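Ribosomal protein uL16 3-hydroxylase (Escherichia coli, PDB 4CCL) is a growth-regulating oxygenase that catalyses the iron- and 2-oxoglutarate-dependent 3-hydroxylation of an arginine of ribosomal protein uL16. Local coordinates at residues 208-213 / 266-271; 226-231 / 248-253. One frame throughout, in Å; residues are numbered along the deposited sequence.

Contact 1 (208-213 / 266-271); sequences RELISG and QWFGEF. With SO4 (sulfate ion), chain I.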
loop_
_atom_site.group_PDB
_atom_site.type_symbol
_atom_site.label_atom_id
_atom_site.label_comp_id
_atom_site.label_asym_id
_atom_site.label_seq_id
_atom_site.Cartn_x
_atom_site.Cartn_y
_atom_site.Cartn_z
ATOM N N ARG B 208 1.023 10.305 -2.165
ATOM C CA ARG B 208 1.714 9.161 -1.586
ATOM C C ARG B 208 0.979 8.612 -0.362
ATOM O O ARG B 208 0.682 7.414 -0.289
ATOM C CB ARG B 208 3.151 9.568 -1.232
ATOM C CG ARG B 208 3.814 8.736 -0.154
ATOM C CD ARG B 208 5.334 8.908 -0.158
ATOM N NE ARG B 208 5.775 10.221 0.314
ATOM C CZ ARG B 208 6.283 11.172 -0.467
ATOM N NH1 ARG B 208 6.419 10.970 -1.771
ATOM N NH2 ARG B 208 6.662 12.328 0.059
ATOM N N GLU B 209 0.667 9.499 0.578
ATOM C CA GLU B 209 -0.045 9.129 1.801
ATOM C C GLU B 209 -1.445 8.587 1.526
ATOM O O GLU B 209 -1.919 7.672 2.210
ATOM C CB GLU B 209 -0.113 10.324 2.758
ATOM C CG GLU B 209 1.153 10.506 3.581
ATOM C CD GLU B 209 1.437 11.953 3.941
ATOM O OE1 GLU B 209 0.523 12.797 3.827
ATOM O OE2 GLU B 209 2.587 12.247 4.332
ATOM N N LEU B 210 -2.079 9.115 0.483
ATOM C CA LEU B 210 -3.445 8.743 0.152
ATOM C C LEU B 210 -3.416 7.331 -0.398
ATOM O O LEU B 210 -4.004 6.422 0.184
ATOM C CB LEU B 210 -4.048 9.692 -0.892
ATOM C CG LEU B 210 -4.399 11.126 -0.491
ATOM C CD1 LEU B 210 -4.881 11.905 -1.706
ATOM C CD2 LEU B 210 -5.452 11.133 0.599
ATOM N N ILE B 211 -2.743 7.156 -1.529
ATOM C CA ILE B 211 -2.625 5.844 -2.156
ATOM C C ILE B 211 -2.080 4.761 -1.207
ATOM O O ILE B 211 -2.557 3.621 -1.229
ATOM C CB ILE B 211 -1.827 5.923 -3.485
ATOM C CG1 ILE B 211 -2.092 4.695 -4.365
ATOM C CG2 ILE B 211 -0.341 6.137 -3.220
ATOM C CD1 ILE B 211 -1.647 4.872 -5.807
ATOM N N SER B 212 -1.122 5.119 -0.350
ATOM C CA SER B 212 -0.615 4.169 0.643
ATOM C C SER B 212 -1.698 3.766 1.643
ATOM O O SER B 212 -1.967 2.570 1.843
ATOM C CB SER B 212 0.583 4.747 1.397
ATOM O OG SER B 212 1.060 3.827 2.362
ATOM N N GLY B 213 -2.313 4.770 2.265
ATOM C CA GLY B 213 -3.381 4.535 3.221
ATOM C C GLY B 213 -4.500 3.672 2.668
ATOM O O GLY B 213 -4.895 2.684 3.291
ATOM N N GLN B 266 -15.375 5.727 2.833
ATOM C CA GLN B 266 -15.277 5.060 4.119
ATOM C C GLN B 266 -13.837 5.077 4.610
ATOM O O GLN B 266 -13.572 5.437 5.764
ATOM C CB GLN B 266 -15.792 3.626 4.008
ATOM C CG GLN B 266 -16.173 2.990 5.326
ATOM C CD GLN B 266 -17.514 2.289 5.247
ATOM O OE1 GLN B 266 -18.435 2.766 4.586
ATOM N NE2 GLN B 266 -17.627 1.146 5.914
ATOM N N TRP B 267 -12.905 4.704 3.732
ATOM C CA TRP B 267 -11.494 4.747 4.109
ATOM C C TRP B 267 -11.069 6.134 4.554
ATOM O O TRP B 267 -10.454 6.283 5.607
ATOM C CB TRP B 267 -10.561 4.318 2.982
ATOM C CG TRP B 267 -9.157 4.791 3.264
ATOM C CD1 TRP B 267 -8.321 4.333 4.246
ATOM C CD2 TRP B 267 -8.446 5.837 2.594
ATOM N NE1 TRP B 267 -7.131 5.015 4.215
ATOM C CE2 TRP B 267 -7.180 5.951 3.204
ATOM C CE3 TRP B 267 -8.748 6.690 1.524
ATOM C CZ2 TRP B 267 -6.222 6.869 2.792
ATOM C CZ3 TRP B 267 -7.794 7.605 1.113
ATOM C CH2 TRP B 267 -6.548 7.687 1.746
ATOM N N PHE B 268 -11.365 7.142 3.737
ATOM C CA PHE B 268 -10.949 8.501 4.061
ATOM C C PHE B 268 -11.620 8.970 5.339
ATOM O O PHE B 268 -11.025 9.708 6.122
ATOM C CB PHE B 268 -11.234 9.475 2.917
ATOM C CG PHE B 268 -10.541 10.797 3.074
ATOM C CD1 PHE B 268 -9.190 10.914 2.803
ATOM C CD2 PHE B 268 -11.234 11.918 3.499
ATOM C CE1 PHE B 268 -8.544 12.121 2.947
ATOM C CE2 PHE B 268 -10.593 13.129 3.643
ATOM C CZ PHE B 268 -9.244 13.231 3.368
ATOM N N GLY B 269 -12.855 8.525 5.543
ATOM C CA GLY B 269 -13.574 8.812 6.767
ATOM C C GLY B 269 -12.814 8.288 7.969
ATOM O O GLY B 269 -12.614 9.012 8.946
ATOM N N GLU B 270 -12.370 7.037 7.887
ATOM C CA GLU B 270 -11.632 6.417 8.987
ATOM C C GLU B 270 -10.229 7.013 9.181
ATOM O O GLU B 270 -9.704 7.036 10.293
ATOM C CB GLU B 270 -11.543 4.900 8.783
ATOM C CG GLU B 270 -12.894 4.189 8.787
ATOM C CD GLU B 270 -12.772 2.686 8.618
ATOM O OE1 GLU B 270 -11.639 2.166 8.694
ATOM O OE2 GLU B 270 -13.811 2.025 8.407
ATOM N N PHE B 271 -9.630 7.495 8.095
ATOM C CA PHE B 271 -8.275 8.044 8.124
ATOM C C PHE B 271 -8.279 9.448 8.715
ATOM O O PHE B 271 -7.735 9.680 9.795
ATOM C CB PHE B 271 -7.691 8.050 6.699
ATOM C CG PHE B 271 -6.383 8.800 6.547
ATOM C CD1 PHE B 271 -5.451 8.869 7.575
ATOM C CD2 PHE B 271 -6.087 9.428 5.348
ATOM C CE1 PHE B 271 -4.260 9.560 7.406
ATOM C CE2 PHE B 271 -4.897 10.117 5.174
ATOM C CZ PHE B 271 -3.985 10.184 6.204
HETATM S S SO4 I . 9.276 14.046 -2.069
HETATM O O1 SO4 I . 8.685 15.376 -1.954
HETATM O O2 SO4 I . 10.291 14.053 -3.118
HETATM O O3 SO4 I . 9.892 13.672 -0.798
HETATM O O4 SO4 I . 8.234 13.079 -2.402
#
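Leu210 and Gly213 of helix 208-213 receive Trp267 and Phe268 of helix 266-271, the two short axes passing 11.2 Å apart at 112°, so that the bulk of an indole fits between steeply crossed backbones. Trp267 contributes the largest share of the buried surface, 77 of 231 Å². Its CG stands anti to the backbone N (chi1 162°), which sends the ring out to the facing helix. There the far corner of the six-membered ring, CH2, lies 3.2 Å from Leu210 O, while NE1 is 3.3 Å from Gly213 C. Gly213 has no side chain to hold the ring off, hence the direct approach to its main chain. The ring meets this backbone obliquely, and the N-H of NE1 is poorly aimed at Gly213 O, so the pair is packing and not a hydrogen bond. On one face of the indole, offset toward the rim, sits Phe271 CB from the next helical turn, and the Tyr217 ring meets the indole with the planes at about 50°. Leu210 reaches across with one methyl: CD2 is 3.8 Å from Trp267 CH2 and 4.0 Å from Phe268 CE1, the latter at the edge of the phenyl ring. Replacing Trp267 by an alanine is likely to open a gap between the helices and uncover Leu210 O and the Gly213 backbone. At the outer end, Arg208 grips a sulfate, probably from the crystallisation liquor, through one oxygen: NH1 and NH2 both bond to O4, at 2.9 and 3.0 Å. Leu210 also packs on Met254 of the second subunit, and Phe268 on Leu250 of that subunit. This steep helix crossing, with both helices also packing on the second subunit, is consistent with the helical dimerisation region of ROX oxygenases.

Contact 2 (226-231 / 248-253); sequences NYYSDP and DKLREM
This contact belongs to the dimerisation arm, where the extended loop segment 226-231 runs beside helix 248-253 and both touch the second subunit. Tyr228 holds the centre, its ring reached by three residues of the helix. Lys249 comes over one face, offset toward the rim of the ring: NZ is 4.0 Å from the ring centroid and 22° off the normal, a cation-pi contact, while CE lies 3.5 Å from Tyr228 CE2. The same NZ donates a hydrogen bond to Ser229 O, although the modelled length is too short to be trusted. Leu250 CD2 meets Tyr228 CD2 obliquely at 3.6 Å. Met253, modelled as selenomethionine, makes a Met-aromatic contact at the ring edge, its SE 5.3 Å from the centroid; the bend at chi3 (65°) carries CE to 3.6 Å from Asn226 O. Trp106 of the second subunit meets the Tyr228 ring edge-to-face, and Asp230 OD2 forms a salt bridge with Arg107 of that subunit. Within the chain, the face of Tyr228 would probably favour the positive charge of Lys249, while the carbonyl contact of NZ remains doubtful in detail.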
loop_
_atom_site.group_PDB
_atom_site.type_symbol
_atom_site.label_atom_id
_atom_site.label_comp_id
_atom_site.label_asym_id
_atom_site.label_seq_id
_atom_site.Cartn_x
_atom_site.Cartn_y
_atom_site.Cartn_z
ATOM N N ASN B 226 -10.920 -9.298 -7.016
ATOM C CA ASN B 226 -11.259 -9.738 -8.364
ATOM C C ASN B 226 -10.030 -9.855 -9.262
ATOM O O ASN B 226 -9.256 -8.910 -9.400
ATOM C CB ASN B 226 -12.284 -8.793 -8.993
ATOM C CG ASN B 226 -11.756 -7.382 -9.146
ATOM O OD1 ASN B 226 -11.078 -6.860 -8.261
ATOM N ND2 ASN B 226 -12.052 -6.761 -10.281
ATOM N N TYR B 227 -9.853 -11.024 -9.865
ATOM C CA TYR B 227 -8.685 -11.291 -10.699
ATOM C C TYR B 227 -8.811 -10.788 -12.133
ATOM O O TYR B 227 -9.905 -10.744 -12.692
ATOM C CB TYR B 227 -8.349 -12.781 -10.684
ATOM C CG TYR B 227 -7.769 -13.236 -9.369
ATOM C CD1 TYR B 227 -8.588 -13.495 -8.283
ATOM C CD2 TYR B 227 -6.400 -13.386 -9.208
ATOM C CE1 TYR B 227 -8.063 -13.904 -7.074
ATOM C CE2 TYR B 227 -5.866 -13.795 -8.004
ATOM C CZ TYR B 227 -6.703 -14.055 -6.941
ATOM O OH TYR B 227 -6.178 -14.462 -5.738
ATOM N N TYR B 228 -7.680 -10.384 -12.706
ATOM C CA TYR B 228 -7.589 -10.075 -14.126
ATOM C C TYR B 228 -8.059 -11.290 -14.916
ATOM O O TYR B 228 -7.715 -12.423 -14.579
ATOM C CB TYR B 228 -6.143 -9.721 -14.492
ATOM C CG TYR B 228 -5.890 -9.511 -15.975
ATOM C CD1 TYR B 228 -5.580 -10.583 -16.809
ATOM C CD2 TYR B 228 -5.942 -8.241 -16.534
ATOM C CE1 TYR B 228 -5.346 -10.395 -18.158
ATOM C CE2 TYR B 228 -5.707 -8.043 -17.885
ATOM C CZ TYR B 228 -5.410 -9.125 -18.690
ATOM O OH TYR B 228 -5.173 -8.936 -20.033
ATOM N N SER B 229 -8.850 -11.057 -15.958
ATOM C CA SER B 229 -9.399 -12.148 -16.756
ATOM C C SER B 229 -9.358 -11.818 -18.243
ATOM O O SER B 229 -9.618 -10.682 -18.641
ATOM C CB SER B 229 -10.834 -12.457 -16.325
ATOM O OG SER B 229 -11.713 -11.414 -16.704
ATOM N N ASP B 230 -9.018 -12.812 -19.058
ATOM C CA ASP B 230 -8.855 -12.595 -20.492
ATOM C C ASP B 230 -9.376 -13.745 -21.358
ATOM O O ASP B 230 -8.593 -14.435 -22.006
ATOM C CB ASP B 230 -7.384 -12.316 -20.809
ATOM C CG ASP B 230 -6.451 -13.344 -20.194
ATOM O OD1 ASP B 230 -6.937 -14.224 -19.452
ATOM O OD2 ASP B 230 -5.229 -13.263 -20.442
ATOM N N PRO B 231 -10.703 -13.948 -21.380
ATOM C CA PRO B 231 -11.288 -14.992 -22.234
ATOM C C PRO B 231 -11.099 -14.638 -23.704
ATOM O O PRO B 231 -11.070 -15.497 -24.583
ATOM C CB PRO B 231 -12.774 -14.942 -21.871
ATOM C CG PRO B 231 -13.001 -13.538 -21.402
ATOM C CD PRO B 231 -11.733 -13.149 -20.693
ATOM N N ASP B 248 -3.774 -1.353 -19.966
ATOM C CA ASP B 248 -4.959 -0.523 -19.794
ATOM C C ASP B 248 -6.015 -1.214 -18.942
ATOM O O ASP B 248 -6.608 -0.588 -18.068
ATOM C CB ASP B 248 -5.556 -0.132 -21.151
ATOM C CG ASP B 248 -4.748 0.940 -21.855
ATOM O OD1 ASP B 248 -3.994 1.665 -21.169
ATOM O OD2 ASP B 248 -4.877 1.060 -23.092
ATOM N N LYS B 249 -6.249 -2.497 -19.199
ATOM C CA LYS B 249 -7.213 -3.260 -18.414
ATOM C C LYS B 249 -6.757 -3.315 -16.956
ATOM O O LYS B 249 -7.528 -3.009 -16.031
ATOM C CB LYS B 249 -7.369 -4.672 -18.991
ATOM C CG LYS B 249 -8.676 -5.356 -18.628
ATOM C CD LYS B 249 -9.200 -6.210 -19.778
ATOM C CE LYS B 249 -8.718 -7.649 -19.685
ATOM N NZ LYS B 249 -9.367 -8.383 -18.562
ATOM N N LEU B 250 -5.490 -3.678 -16.775
ATOM C CA LEU B 250 -4.875 -3.780 -15.453
ATOM C C LEU B 250 -5.029 -2.505 -14.622
ATOM O O LEU B 250 -5.455 -2.561 -13.469
ATOM C CB LEU B 250 -3.397 -4.149 -15.587
ATOM C CG LEU B 250 -3.098 -5.587 -16.020
ATOM C CD1 LEU B 250 -1.713 -5.689 -16.640
ATOM C CD2 LEU B 250 -3.230 -6.544 -14.843
ATOM N N ARG B 251 -4.686 -1.360 -15.207
ATOM C CA ARG B 251 -4.834 -0.079 -14.516
ATOM C C ARG B 251 -6.303 0.272 -14.286
ATOM O O ARG B 251 -6.679 0.834 -13.242
ATOM C CB ARG B 251 -4.119 1.036 -15.288
ATOM C CG ARG B 251 -4.900 2.332 -15.399
ATOM C CD ARG B 251 -3.986 3.485 -15.765
ATOM N NE ARG B 251 -2.956 3.096 -16.723
ATOM C CZ ARG B 251 -3.103 3.142 -18.042
ATOM N NH1 ARG B 251 -4.245 3.559 -18.572
ATOM N NH2 ARG B 251 -2.104 2.768 -18.829
ATOM N N GLU B 252 -7.131 -0.085 -15.263
ATOM C CA GLU B 252 -8.556 0.193 -15.203
ATOM C C GLU B 252 -9.162 -0.510 -14.001
ATOM O O GLU B 252 -10.112 -0.012 -13.395
ATOM C CB GLU B 252 -9.249 -0.243 -16.496
ATOM C CG GLU B 252 -10.531 0.508 -16.794
ATOM C CD GLU B 252 -10.331 2.013 -16.850
ATOM O OE1 GLU B 252 -9.272 2.466 -17.341
ATOM O OE2 GLU B 252 -11.236 2.743 -16.395
HETATM N N MSE B 253 -8.602 -1.665 -13.654
HETATM C CA MSE B 253 -8.993 -2.334 -12.416
HETATM C C MSE B 253 -8.775 -1.446 -11.185
HETATM O O MSE B 253 -9.689 -1.260 -10.377
HETATM C CB MSE B 253 -8.265 -3.671 -12.263
HETATM C CG MSE B 253 -8.836 -4.772 -13.142
HETATM SE SE MSE B 253 -7.591 -6.227 -13.507
HETATM C CE MSE B 253 -7.363 -6.938 -11.712
HETATM O O HOH W 1 -11.440 -3.564 -9.266
#

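From the N terminus, the chain passes through the sheet of the JmjC region before entering helix 207-220, which supplies the first half of contact 1. The following loop gives 226-231, and helix 244-258 then returns to it, so contact 2 closes a short loop with 16 residues between its segments. Helix 263-272 next completes contact 1, closing a wider loop in which contact 2 is nested; the two do not cross. Their centres lie 23 Å apart and their nearest atoms about 10 Å. Contact 1 ties helix 207-220 to helix 263-272, whereas contact 2 joins the intervening loop to helix 244-258, its centre about 39 Å from that of the chain. Both reach the second subunit.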